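PDB 5WAB: putative beta-glucosidase from Bifidobacterium adolescentis, which hydrolyses beta-glucosidic linkages as a member of glycoside hydrolase family 3 and probably also releases terminal arabinopyranose from ginsenoside Rb2. Local coordinates for residues 125-130 / 540-545; 530-535 / 651-656; 588-591 / 596-599; 592-597 / 638-643; 625-630 / 642-647. All blocks are in the same frame, centred on the assembly; numbering follows the deposited sequence.

Contact 1 of 5, residues 125-130 / 540-545; sequences WSEDPY and YPFGFG
F542 pushes its ring against the turn made by S126, E127 and D128, and it carries most of the buried surface. Its CG lies anti to the backbone N (chi1 174°), which sends the ring out of the type II turn P541-F544 toward the other segment. S126 OG meets the ring edge close to its plane, 3.6 Å from F542 CE1. D128 CB sits obliquely to the ring at 3.8 Å from F542 CZ. E127 runs alongside F542 in the opposite sense. Its carboxylate lies 19° from parallel to the ring, and OE2 comes within 4.1 Å of F542 CD1. The acids spend their polar ends on other partners. E127 OE1 accepts from T497 N and OE2 from Y528 N, while D128 OD1 forms a salt bridge with R529. S126 OG takes the backbone N-H of D128 at 2.8 Å, nearly straight at 167°, and also bonds to A495 O. This fixes the hydroxyl beside the ring. The result is an ST turn running into the N-cap of helix 129-144. F542 packs on this turn at the seam between the N-terminal and C-terminal domains of a family 3 glycosidase.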
# COMPACT_ATOMS: atom_id res chain seq x y z
N TRP A 125 -0.37 -1.29 -0.32
CA TRP A 125 0.92 -0.63 -0.51
C TRP A 125 2.13 -1.49 -0.16
O TRP A 125 3.05 -1.60 -0.97
CB TRP A 125 0.93 0.69 0.28
CG TRP A 125 -0.02 1.69 -0.30
CD1 TRP A 125 -1.37 1.74 -0.08
CD2 TRP A 125 0.28 2.78 -1.18
NE1 TRP A 125 -1.92 2.79 -0.78
CE2 TRP A 125 -0.93 3.44 -1.46
CE3 TRP A 125 1.46 3.25 -1.76
CZ2 TRP A 125 -1.00 4.55 -2.29
CZ3 TRP A 125 1.39 4.36 -2.59
CH2 TRP A 125 0.17 5.00 -2.85
N SER A 126 2.18 -2.10 1.03
CA SER A 126 3.41 -2.78 1.41
C SER A 126 3.12 -3.88 2.42
O SER A 126 2.01 -4.00 2.95
CB SER A 126 4.44 -1.80 1.99
OG SER A 126 5.59 -2.47 2.47
N GLU A 127 4.14 -4.71 2.66
CA GLU A 127 4.16 -5.62 3.79
C GLU A 127 4.65 -4.94 5.06
O GLU A 127 4.56 -5.54 6.14
CB GLU A 127 5.07 -6.82 3.49
CG GLU A 127 6.56 -6.46 3.50
CD GLU A 127 7.45 -7.55 2.93
OE1 GLU A 127 7.05 -8.20 1.94
OE2 GLU A 127 8.54 -7.78 3.49
N ASP A 128 5.18 -3.72 4.95
CA ASP A 128 5.75 -3.02 6.08
C ASP A 128 4.83 -1.89 6.52
O ASP A 128 4.35 -1.13 5.68
CB ASP A 128 7.12 -2.45 5.73
CG ASP A 128 7.76 -1.72 6.89
OD1 ASP A 128 8.21 -2.42 7.82
OD2 ASP A 128 7.79 -0.47 6.88
N PRO A 129 4.55 -1.75 7.82
CA PRO A 129 3.61 -0.69 8.24
C PRO A 129 4.14 0.72 8.03
O PRO A 129 3.37 1.60 7.62
CB PRO A 129 3.37 -1.01 9.72
CG PRO A 129 4.58 -1.78 10.15
CD PRO A 129 5.01 -2.57 8.96
N TYR A 130 5.43 0.96 8.27
CA TYR A 130 5.97 2.31 8.12
C TYR A 130 5.89 2.78 6.68
O TYR A 130 5.50 3.92 6.40
CB TYR A 130 7.42 2.37 8.60
CG TYR A 130 8.03 3.76 8.58
CD1 TYR A 130 8.56 4.29 7.41
CD2 TYR A 130 8.10 4.53 9.73
CE1 TYR A 130 9.13 5.55 7.38
CE2 TYR A 130 8.67 5.79 9.71
CZ TYR A 130 9.18 6.30 8.53
OH TYR A 130 9.75 7.56 8.50
N TYR A 540 14.37 -11.66 -4.03
CA TYR A 540 14.73 -10.25 -4.04
C TYR A 540 14.21 -9.62 -2.75
O TYR A 540 13.01 -9.78 -2.42
CB TYR A 540 14.17 -9.55 -5.28
CG TYR A 540 14.69 -10.15 -6.57
CD1 TYR A 540 15.88 -9.70 -7.14
CD2 TYR A 540 14.00 -11.18 -7.20
CE1 TYR A 540 16.36 -10.27 -8.32
CE2 TYR A 540 14.48 -11.74 -8.38
CZ TYR A 540 15.66 -11.28 -8.93
OH TYR A 540 16.13 -11.84 -10.10
N PRO A 541 15.06 -8.92 -2.00
CA PRO A 541 14.66 -8.45 -0.67
C PRO A 541 13.84 -7.17 -0.72
O PRO A 541 13.82 -6.43 -1.71
CB PRO A 541 16.01 -8.19 0.02
CG PRO A 541 16.91 -7.80 -1.11
CD PRO A 541 16.46 -8.60 -2.31
N PHE A 542 13.15 -6.93 0.38
CA PHE A 542 12.40 -5.70 0.57
C PHE A 542 13.31 -4.49 0.38
O PHE A 542 14.42 -4.46 0.91
CB PHE A 542 11.77 -5.71 1.96
CG PHE A 542 11.08 -4.43 2.33
CD1 PHE A 542 9.78 -4.19 1.93
CD2 PHE A 542 11.73 -3.48 3.11
CE1 PHE A 542 9.14 -3.01 2.27
CE2 PHE A 542 11.10 -2.31 3.46
CZ PHE A 542 9.81 -2.07 3.04
N GLY A 543 12.83 -3.51 -0.38
CA GLY A 543 13.60 -2.31 -0.64
C GLY A 543 14.67 -2.44 -1.71
O GLY A 543 15.50 -1.53 -1.84
N PHE A 544 14.68 -3.52 -2.49
CA PHE A 544 15.70 -3.73 -3.51
C PHE A 544 15.26 -3.15 -4.84
O PHE A 544 14.07 -3.14 -5.19
CB PHE A 544 16.02 -5.22 -3.68
CG PHE A 544 16.97 -5.51 -4.81
CD1 PHE A 544 18.34 -5.43 -4.62
CD2 PHE A 544 16.50 -5.86 -6.06
CE1 PHE A 544 19.22 -5.69 -5.66
CE2 PHE A 544 17.37 -6.12 -7.11
CZ PHE A 544 18.73 -6.04 -6.90
N GLY A 545 16.24 -2.67 -5.61
CA GLY A 545 15.98 -2.17 -6.94
C GLY A 545 17.24 -1.67 -7.63
O GLY A 545 18.06 -1.00 -7.01

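Contact 2 of 5, residues 530-535 / 651-656; sequences YYDTYD and SSRDIA
D532 and S652 bring the backbones nearest each other, with their CA atoms 8.2 Å apart, where residues 530-535 face the type I turn S651-D654. The gap is spanned by side chains. R653 stretches across with its chain extended from CG to NE and meets D532 side-on. NH2 and NE both donate to the same oxygen, D532 OD1, with NH2 at 3.1 Å and NE at 3.2 Å. The NH2 bond runs nearly along the C-O axis of OD1. NE comes from above the carboxylate plane. The oxygen stays close to the guanidinium plane, but the two flat groups are turned 62° from each other. Both bonds are bent, near 145°. Y531 adds its CB at the guanidinium edge, 3.6 Å from R653 NH2. The turn leads into strand 654-663, an outer strand of the four-stranded antiparallel sheet of the fibronectin type III-like domain, so the salt bridge ties that sheet to the C-terminal domain. A water donates to D532 OD1 and to S652 OG, at 2.8 Å from each. OD1 thus accepts two N-H groups and a water, which would probably favour a charged carboxylate. The other oxygen, OD2, packs 3.8 Å from S652 CB and accepts from H600. R653 NH2 also donates to K536 O, and S652 OG is bonded to F542 O. In the turn itself, S651 OG accepts from R653 N, forming an ST turn.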
# COMPACT_ATOMS: atom_id res chain seq x y z
N TYR A 530 10.54 -11.51 9.33
CA TYR A 530 10.90 -12.90 9.61
C TYR A 530 12.17 -13.30 8.86
O TYR A 530 13.06 -13.93 9.44
CB TYR A 530 9.75 -13.83 9.25
CG TYR A 530 10.13 -15.29 9.29
CD1 TYR A 530 10.17 -15.98 10.49
CD2 TYR A 530 10.49 -15.97 8.13
CE1 TYR A 530 10.54 -17.31 10.54
CE2 TYR A 530 10.86 -17.30 8.18
CZ TYR A 530 10.88 -17.96 9.38
OH TYR A 530 11.24 -19.29 9.43
N TYR A 531 12.24 -12.97 7.57
CA TYR A 531 13.36 -13.43 6.74
C TYR A 531 14.68 -12.90 7.27
O TYR A 531 15.66 -13.65 7.37
CB TYR A 531 13.15 -12.98 5.30
CG TYR A 531 11.98 -13.63 4.58
CD1 TYR A 531 11.87 -15.02 4.50
CD2 TYR A 531 10.98 -12.86 4.01
CE1 TYR A 531 10.79 -15.61 3.85
CE2 TYR A 531 9.91 -13.44 3.37
CZ TYR A 531 9.82 -14.81 3.29
OH TYR A 531 8.73 -15.35 2.64
N ASP A 532 14.74 -11.62 7.63
CA ASP A 532 16.00 -11.02 8.06
C ASP A 532 16.39 -11.44 9.47
O ASP A 532 17.55 -11.27 9.85
CB ASP A 532 15.90 -9.50 7.95
CG ASP A 532 15.62 -9.02 6.53
OD1 ASP A 532 15.61 -9.86 5.59
OD2 ASP A 532 15.38 -7.81 6.34
N THR A 533 15.45 -11.96 10.25
CA THR A 533 15.75 -12.38 11.61
C THR A 533 16.26 -13.81 11.69
O THR A 533 17.12 -14.11 12.53
CB THR A 533 14.50 -12.23 12.48
OG1 THR A 533 14.00 -10.89 12.34
CG2 THR A 533 14.82 -12.51 13.94
N TYR A 534 15.76 -14.70 10.83
CA TYR A 534 16.12 -16.11 10.87
C TYR A 534 17.02 -16.51 9.70
O TYR A 534 17.13 -17.70 9.39
CB TYR A 534 14.85 -16.96 10.91
CG TYR A 534 14.08 -16.75 12.19
CD1 TYR A 534 13.17 -15.72 12.30
CD2 TYR A 534 14.31 -17.56 13.30
CE1 TYR A 534 12.47 -15.51 13.47
CE2 TYR A 534 13.62 -17.36 14.47
CZ TYR A 534 12.70 -16.33 14.56
OH TYR A 534 12.01 -16.11 15.73
N ASP A 535 17.67 -15.54 9.07
CA ASP A 535 18.72 -15.78 8.07
C ASP A 535 18.22 -16.68 6.94
O ASP A 535 18.83 -17.70 6.60
CB ASP A 535 19.97 -16.38 8.73
CG ASP A 535 21.18 -16.29 7.84
OD1 ASP A 535 21.17 -15.41 6.95
OD2 ASP A 535 22.12 -17.10 8.01
N SER A 651 18.70 -0.82 0.58
CA SER A 651 17.97 -2.07 0.59
C SER A 651 18.04 -2.64 2.00
O SER A 651 18.96 -2.34 2.76
CB SER A 651 18.54 -3.06 -0.43
OG SER A 651 17.95 -4.34 -0.33
N SER A 652 17.08 -3.51 2.33
CA SER A 652 17.11 -4.22 3.60
C SER A 652 18.30 -5.17 3.71
O SER A 652 18.62 -5.61 4.82
CB SER A 652 15.81 -4.98 3.82
OG SER A 652 15.63 -5.97 2.82
N ARG A 653 18.94 -5.51 2.59
CA ARG A 653 20.13 -6.34 2.58
C ARG A 653 21.26 -5.67 1.80
O ARG A 653 22.14 -6.35 1.26
CB ARG A 653 19.82 -7.73 2.01
CG ARG A 653 18.71 -8.45 2.77
CD ARG A 653 18.57 -9.89 2.36
NE ARG A 653 17.52 -10.56 3.11
CZ ARG A 653 17.35 -11.87 3.16
NH1 ARG A 653 18.17 -12.68 2.49
NH2 ARG A 653 16.37 -12.39 3.88
N ASP A 654 21.23 -4.33 1.72
CA ASP A 654 22.29 -3.51 1.12
C ASP A 654 22.52 -2.34 2.08
O ASP A 654 22.07 -1.22 1.85
CB ASP A 654 21.92 -3.00 -0.27
CG ASP A 654 22.04 -4.06 -1.34
OD1 ASP A 654 23.18 -4.44 -1.67
OD2 ASP A 654 20.99 -4.53 -1.85
N ILE A 655 23.24 -2.61 3.16
CA ILE A 655 23.53 -1.60 4.17
C ILE A 655 24.88 -0.98 3.86
O ILE A 655 25.88 -1.70 3.68
CB ILE A 655 23.50 -2.20 5.58
CG1 ILE A 655 22.14 -2.86 5.85
CG2 ILE A 655 23.82 -1.13 6.61
CD1 ILE A 655 20.96 -1.93 5.65
N ALA A 656 24.92 0.34 3.77
CA ALA A 656 26.15 1.03 3.44
C ALA A 656 26.96 1.37 4.68
O ALA A 656 28.19 1.28 4.66
CB ALA A 656 25.86 2.30 2.64
O HOH W 1 14.75 -8.60 3.27

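Contact 3 of 5, residues 588-591 / 596-599; sequences VAPG and ARPK
K599 O pushes against A589 and P590 in the tight part of this contact, where the two CA atoms of A589 and K599 are 5.5 Å apart. The carbonyl oxygen lies 3.1 Å from A589 CA in a CA-H...O contact, with an angle of 137° at the hydrogen. It is also 3.3 Å from A589 CB and 3.4 Å from P590 CD. The oxygen is thus enclosed by carbon on the strand side. P590 buries the most surface, because it has a second neighbour in R597. The proline CG stands over one face of the R597 guanidinium, 3.8 Å above its plane and off toward the rim. The arginine chain bends at chi3 (62°) to bring this face round. Strands 580-590 and 601-610 are antiparallel neighbours in the fibronectin type III-like sheet, so the contact marks where a hairpin opens into a long connecting loop. V588 still pairs with E601, and on the other edge A589 pairs with T645. P598 is buried, with its ring on F525 and T533. The loose side is made by K599, the exposed G591 and a water. The K599 side chain points away from the strand, and the residue is exposed. The water donates to P590 O at 2.9 Å and also lies beside K599 O, at a distance too short to be trusted.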
# COMPACT_ATOMS: atom_id res chain seq x y z
N VAL A 588 16.33 0.23 11.97
CA VAL A 588 16.75 0.20 13.36
C VAL A 588 16.90 -1.25 13.77
O VAL A 588 15.94 -2.03 13.71
CB VAL A 588 15.76 0.94 14.28
CG1 VAL A 588 16.06 0.62 15.74
CG2 VAL A 588 15.83 2.44 14.04
N ALA A 589 18.11 -1.62 14.19
CA ALA A 589 18.42 -2.99 14.62
C ALA A 589 18.61 -3.00 16.12
O ALA A 589 19.69 -2.64 16.62
CB ALA A 589 19.66 -3.53 13.91
N PRO A 590 17.60 -3.40 16.89
CA PRO A 590 17.71 -3.34 18.35
C PRO A 590 18.46 -4.53 18.91
O PRO A 590 18.53 -5.61 18.32
CB PRO A 590 16.24 -3.36 18.80
CG PRO A 590 15.56 -4.17 17.74
CD PRO A 590 16.27 -3.86 16.45
N GLY A 591 19.03 -4.32 20.10
CA GLY A 591 19.66 -5.39 20.83
C GLY A 591 18.65 -6.31 21.47
O GLY A 591 17.43 -6.16 21.32
N ALA A 596 10.42 -10.65 21.85
CA ALA A 596 10.95 -11.02 20.54
C ALA A 596 10.75 -9.88 19.55
O ALA A 596 9.66 -9.30 19.47
CB ALA A 596 10.27 -12.29 20.04
N ARG A 597 11.81 -9.54 18.82
CA ARG A 597 11.79 -8.46 17.85
C ARG A 597 12.52 -8.87 16.59
O ARG A 597 13.50 -9.62 16.65
CB ARG A 597 12.42 -7.18 18.43
CG ARG A 597 11.84 -6.74 19.77
CD ARG A 597 12.17 -5.29 20.04
NE ARG A 597 11.57 -4.42 19.03
CZ ARG A 597 11.81 -3.12 18.93
NH1 ARG A 597 12.63 -2.53 19.79
NH2 ARG A 597 11.23 -2.41 17.97
N PRO A 598 12.07 -8.40 15.43
CA PRO A 598 12.82 -8.62 14.19
C PRO A 598 14.21 -8.01 14.27
O PRO A 598 14.46 -7.07 15.02
CB PRO A 598 11.98 -7.92 13.12
CG PRO A 598 10.60 -7.83 13.72
CD PRO A 598 10.81 -7.67 15.19
N LYS A 599 15.13 -8.56 13.47
CA LYS A 599 16.50 -8.06 13.52
C LYS A 599 16.56 -6.57 13.21
O LYS A 599 17.28 -5.82 13.87
CB LYS A 599 17.41 -8.84 12.56
CG LYS A 599 18.89 -8.57 12.81
CD LYS A 599 19.78 -9.59 12.12
CE LYS A 599 19.90 -9.28 10.63
NZ LYS A 599 20.73 -10.28 9.91
O HOH W 2 18.77 -6.75 15.69

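Contact 4 of 5, residues 592-597 / 638-643; sequences KAAVAR and HVEAGE
E640 reaches out with its carboxylate to the backbone of A593 and A594, joining two loops of the fibronectin type III-like domain. One links strands 580-590 and 601-610. The other is the short turn between strands 636-639 and 642-648. The main bond is from A594 N to E640 OE1, 3.2 Å long and almost straight at 176°. It uses the syn lone pair of OE1, on the side of the second oxygen. That oxygen, OE2, takes a weak and more bent share of the same N-H. Around this bond the carboxylate rests on small carbons. E640 OE2 is 3.4 Å from A593 CA, and OE1 is 3.6 Å from A593 CB. A594 CB adds a further contact at 3.8 Å from E640 OE1. The two alanines therefore line the carboxylate with little bulk. E640 can span the gap because its chi1 of -158° swings CG away from the backbone N, and the chain runs out extended beyond it. The second shell holds it there. The hydroxyl of Y629 is hydrogen-bonded to E640 OE1, and the same hydroxyl bonds to H638 ND1. OE1 thus has both the A594 N-H and the Y629 hydroxyl as partners. Y629 also packs against the loop, touching A594, V595 and R597. This is a surface contact, and A594 is exposed. The backbone N of E640 lies over one face of the H638 ring, 4.2 Å above its plane and displaced toward the rim.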
# COMPACT_ATOMS: atom_id res chain seq x y z
N LYS A 592 19.17 -7.32 22.17
CA LYS A 592 18.33 -8.29 22.86
C LYS A 592 17.39 -7.56 23.81
O LYS A 592 17.82 -6.76 24.64
CB LYS A 592 19.20 -9.30 23.62
CG LYS A 592 18.38 -10.34 24.37
CD LYS A 592 17.53 -11.17 23.42
CE LYS A 592 16.65 -12.19 24.15
NZ LYS A 592 17.44 -13.20 24.93
N ALA A 593 16.10 -7.86 23.69
CA ALA A 593 15.05 -7.18 24.45
C ALA A 593 14.23 -8.20 25.23
O ALA A 593 14.35 -9.41 25.04
CB ALA A 593 14.14 -6.35 23.53
N ALA A 594 13.36 -7.68 26.10
CA ALA A 594 12.48 -8.53 26.89
C ALA A 594 11.42 -9.21 26.05
O ALA A 594 10.76 -10.13 26.53
CB ALA A 594 11.81 -7.72 28.00
N VAL A 595 11.22 -8.76 24.81
CA VAL A 595 10.28 -9.38 23.89
C VAL A 595 11.02 -9.74 22.60
O VAL A 595 12.10 -9.21 22.31
CB VAL A 595 9.07 -8.47 23.58
CG1 VAL A 595 8.35 -8.11 24.86
CG2 VAL A 595 9.52 -7.22 22.84
N ALA A 596 10.42 -10.65 21.85
CA ALA A 596 10.95 -11.02 20.54
C ALA A 596 10.75 -9.88 19.55
O ALA A 596 9.66 -9.30 19.47
CB ALA A 596 10.27 -12.29 20.04
N ARG A 597 11.81 -9.54 18.82
CA ARG A 597 11.79 -8.46 17.85
C ARG A 597 12.52 -8.87 16.59
O ARG A 597 13.50 -9.62 16.65
CB ARG A 597 12.42 -7.18 18.43
CG ARG A 597 11.84 -6.74 19.77
CD ARG A 597 12.17 -5.29 20.04
NE ARG A 597 11.57 -4.42 19.03
CZ ARG A 597 11.81 -3.12 18.93
NH1 ARG A 597 12.63 -2.53 19.79
NH2 ARG A 597 11.23 -2.41 17.97
N HIS A 638 7.02 1.04 24.56
CA HIS A 638 8.11 0.99 25.52
C HIS A 638 9.44 1.06 24.78
O HIS A 638 9.71 0.24 23.90
CB HIS A 638 8.04 -0.29 26.37
CG HIS A 638 9.12 -0.37 27.42
ND1 HIS A 638 9.96 -1.45 27.54
CD2 HIS A 638 9.50 0.51 28.37
CE1 HIS A 638 10.80 -1.25 28.53
NE2 HIS A 638 10.55 -0.06 29.06
N VAL A 639 10.26 2.05 25.15
CA VAL A 639 11.65 2.13 24.70
C VAL A 639 12.50 1.54 25.82
O VAL A 639 12.52 2.07 26.94
CB VAL A 639 12.07 3.56 24.36
CG1 VAL A 639 13.52 3.59 23.94
CG2 VAL A 639 11.22 4.12 23.24
N GLU A 640 13.18 0.44 25.51
CA GLU A 640 14.02 -0.26 26.46
C GLU A 640 15.44 0.29 26.42
O GLU A 640 15.98 0.57 25.35
CB GLU A 640 14.00 -1.76 26.14
CG GLU A 640 14.37 -2.69 27.27
CD GLU A 640 14.18 -4.14 26.89
OE1 GLU A 640 13.08 -4.51 26.44
OE2 GLU A 640 15.15 -4.93 27.03
N ALA A 641 16.04 0.45 27.60
CA ALA A 641 17.41 0.95 27.67
C ALA A 641 18.37 -0.03 27.02
O ALA A 641 18.23 -1.25 27.16
CB ALA A 641 17.82 1.19 29.12
N GLY A 642 19.34 0.50 26.29
CA GLY A 642 20.37 -0.32 25.69
C GLY A 642 20.80 0.26 24.35
O GLY A 642 20.46 1.39 24.00
N GLU A 643 21.54 -0.55 23.61
CA GLU A 643 22.11 -0.12 22.34
C GLU A 643 21.18 -0.47 21.19
O GLU A 643 20.56 -1.54 21.17
CB GLU A 643 23.48 -0.75 22.13
CG GLU A 643 24.42 -0.52 23.30
CD GLU A 643 25.80 -1.06 23.05
OE1 GLU A 643 25.90 -2.08 22.35
OE2 GLU A 643 26.77 -0.49 23.59

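Contact 5 of 5, residues 625-630 / 642-647; sequences RAFAYW and GEYTVE
F627 and Y644 meet as a T-shaped pair in the interior of the fibronectin type III-like beta-sandwich. F627 lies on the segment leading to strand 628-631. Y644 belongs to strand 642-648 of the four-stranded antiparallel sheet. The edge of the F627 ring is directed at the face of the Y644 ring, with centroids 5.1 Å apart and planes at 73°. The leading atom is F627 CD1, which comes down 3.5 Å from Y644 CG, at the root of the tyrosine ring. Next to it, F627 CE1 lies 3.8 Å from Y644 CB. The phenylalanine CB covers the same tyrosine ring further out. It makes a CH-pi contact 4.2 Å from the centroid, 19° off the normal, and leans toward CD2 and CE2. One residue therefore uses both its methylene and its ring edge on the tyrosine. With chi1 at -55°, CG is turned away from the carbonyl carbon, which carries the ring edge to the tyrosine root and leaves CB over the outer part. Neighbouring strands enclose the pair. F627 also packs on V588 and L663, and Y644 on P590 and L663. Both rings are buried, yet the tyrosine hydroxyl has polar partners. It is hydrogen-bonded to E640 O, in the turn just before its strand. A water also links the two residues beside the ring contact. This water donates to F627 O at 2.8 Å and to Y644 OH at 3.1 Å.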
# COMPACT_ATOMS: atom_id res chain seq x y z
N ARG A 625 9.33 6.38 18.89
CA ARG A 625 8.64 5.26 18.25
C ARG A 625 9.53 4.49 17.28
O ARG A 625 9.22 3.34 16.95
CB ARG A 625 7.38 5.75 17.54
CG ARG A 625 6.20 6.02 18.47
CD ARG A 625 5.57 4.71 18.95
NE ARG A 625 5.06 3.92 17.84
CZ ARG A 625 3.84 4.05 17.31
NH1 ARG A 625 3.00 4.95 17.80
NH2 ARG A 625 3.48 3.29 16.29
N ALA A 626 10.64 5.08 16.83
CA ALA A 626 11.57 4.33 16.00
C ALA A 626 12.31 3.25 16.78
O ALA A 626 12.91 2.36 16.17
CB ALA A 626 12.59 5.27 15.35
N PHE A 627 12.29 3.33 18.12
CA PHE A 627 12.99 2.39 18.98
C PHE A 627 12.07 1.64 19.93
O PHE A 627 12.55 0.91 20.80
CB PHE A 627 14.07 3.12 19.79
CG PHE A 627 15.04 3.90 18.95
CD1 PHE A 627 16.13 3.27 18.37
CD2 PHE A 627 14.86 5.26 18.75
CE1 PHE A 627 17.02 3.98 17.60
CE2 PHE A 627 15.75 5.97 17.98
CZ PHE A 627 16.84 5.34 17.40
N ALA A 628 10.75 1.79 19.79
CA ALA A 628 9.81 1.29 20.77
C ALA A 628 9.01 0.11 20.23
O ALA A 628 8.54 0.14 19.08
CB ALA A 628 8.85 2.39 21.21
N TYR A 629 8.82 -0.90 21.06
CA TYR A 629 7.90 -1.98 20.77
C TYR A 629 6.66 -1.82 21.64
O TYR A 629 6.65 -1.07 22.61
CB TYR A 629 8.54 -3.36 21.00
CG TYR A 629 9.08 -3.60 22.40
CD1 TYR A 629 8.24 -4.00 23.44
CD2 TYR A 629 10.44 -3.44 22.68
CE1 TYR A 629 8.74 -4.23 24.71
CE2 TYR A 629 10.94 -3.67 23.95
CZ TYR A 629 10.08 -4.06 24.97
OH TYR A 629 10.58 -4.29 26.23
N TRP A 630 5.60 -2.54 21.26
CA TRP A 630 4.42 -2.57 22.10
C TRP A 630 4.61 -3.60 23.20
O TRP A 630 4.91 -4.76 22.94
CB TRP A 630 3.18 -2.91 21.27
CG TRP A 630 1.93 -2.81 22.08
CD1 TRP A 630 1.26 -3.83 22.68
CD2 TRP A 630 1.23 -1.61 22.41
NE1 TRP A 630 0.17 -3.35 23.35
CE2 TRP A 630 0.13 -1.99 23.21
CE3 TRP A 630 1.41 -0.26 22.11
CZ2 TRP A 630 -0.78 -1.06 23.71
CZ3 TRP A 630 0.52 0.66 22.60
CH2 TRP A 630 -0.57 0.26 23.39
N GLY A 642 19.34 0.50 26.29
CA GLY A 642 20.37 -0.32 25.69
C GLY A 642 20.80 0.26 24.35
O GLY A 642 20.46 1.39 24.00
N GLU A 643 21.54 -0.55 23.61
CA GLU A 643 22.11 -0.12 22.34
C GLU A 643 21.18 -0.47 21.19
O GLU A 643 20.56 -1.54 21.17
CB GLU A 643 23.48 -0.75 22.13
CG GLU A 643 24.42 -0.52 23.30
CD GLU A 643 25.80 -1.06 23.05
OE1 GLU A 643 25.90 -2.08 22.35
OE2 GLU A 643 26.77 -0.49 23.59
N TYR A 644 21.08 0.44 20.23
CA TYR A 644 20.30 0.25 19.02
C TYR A 644 21.19 0.58 17.84
O TYR A 644 21.84 1.62 17.82
CB TYR A 644 19.05 1.14 19.01
CG TYR A 644 18.05 0.84 20.10
CD1 TYR A 644 18.24 1.32 21.39
CD2 TYR A 644 16.91 0.10 19.84
CE1 TYR A 644 17.33 1.06 22.39
CE2 TYR A 644 15.99 -0.17 20.84
CZ TYR A 644 16.21 0.32 22.11
OH TYR A 644 15.31 0.06 23.11
N THR A 645 21.21 -0.31 16.85
CA THR A 645 22.03 -0.10 15.67
C THR A 645 21.19 0.57 14.59
O THR A 645 20.11 0.08 14.23
CB THR A 645 22.59 -1.42 15.14
OG1 THR A 645 23.52 -1.97 16.08
CG2 THR A 645 23.30 -1.19 13.82
N VAL A 646 21.65 1.72 14.12
CA VAL A 646 21.03 2.43 13.01
C VAL A 646 21.75 2.02 11.73
O VAL A 646 22.97 2.18 11.63
CB VAL A 646 21.07 3.95 13.21
CG1 VAL A 646 20.43 4.65 12.03
CG2 VAL A 646 20.36 4.32 14.50
N GLU A 647 21.01 1.46 10.78
CA GLU A 647 21.55 1.02 9.51
C GLU A 647 21.11 1.96 8.40
O GLU A 647 19.93 2.33 8.32
CB GLU A 647 21.10 -0.41 9.19
CG GLU A 647 21.49 -1.43 10.25
CD GLU A 647 20.81 -2.77 10.06
OE1 GLU A 647 19.78 -2.82 9.35
OE2 GLU A 647 21.29 -3.77 10.64
O HOH W 3 12.32 -0.79 23.06

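Contacts 3, 4 and 5 form one cluster in the fibronectin type III-like domain, with centres about 7 to 8 Å apart. Contacts 3 and 4 share A596 and R597; contacts 4 and 5 share G642 and E643 of strand 642-648. Contact 2 reaches the same sheet through strand 654-663, the neighbour of 642-648. It is about 11 Å from contact 3 between centres, and the probable hydrogen bond between T533 OG1 and K599 N connects them. Contact 1 is deeper, about 11 Å from contact 2 between centres, and the two alternate along the chain. Contacts 3 to 5 all fall between the segments of contact 2. Together the contacts join the N-terminal, C-terminal and fibronectin-like domains into one body.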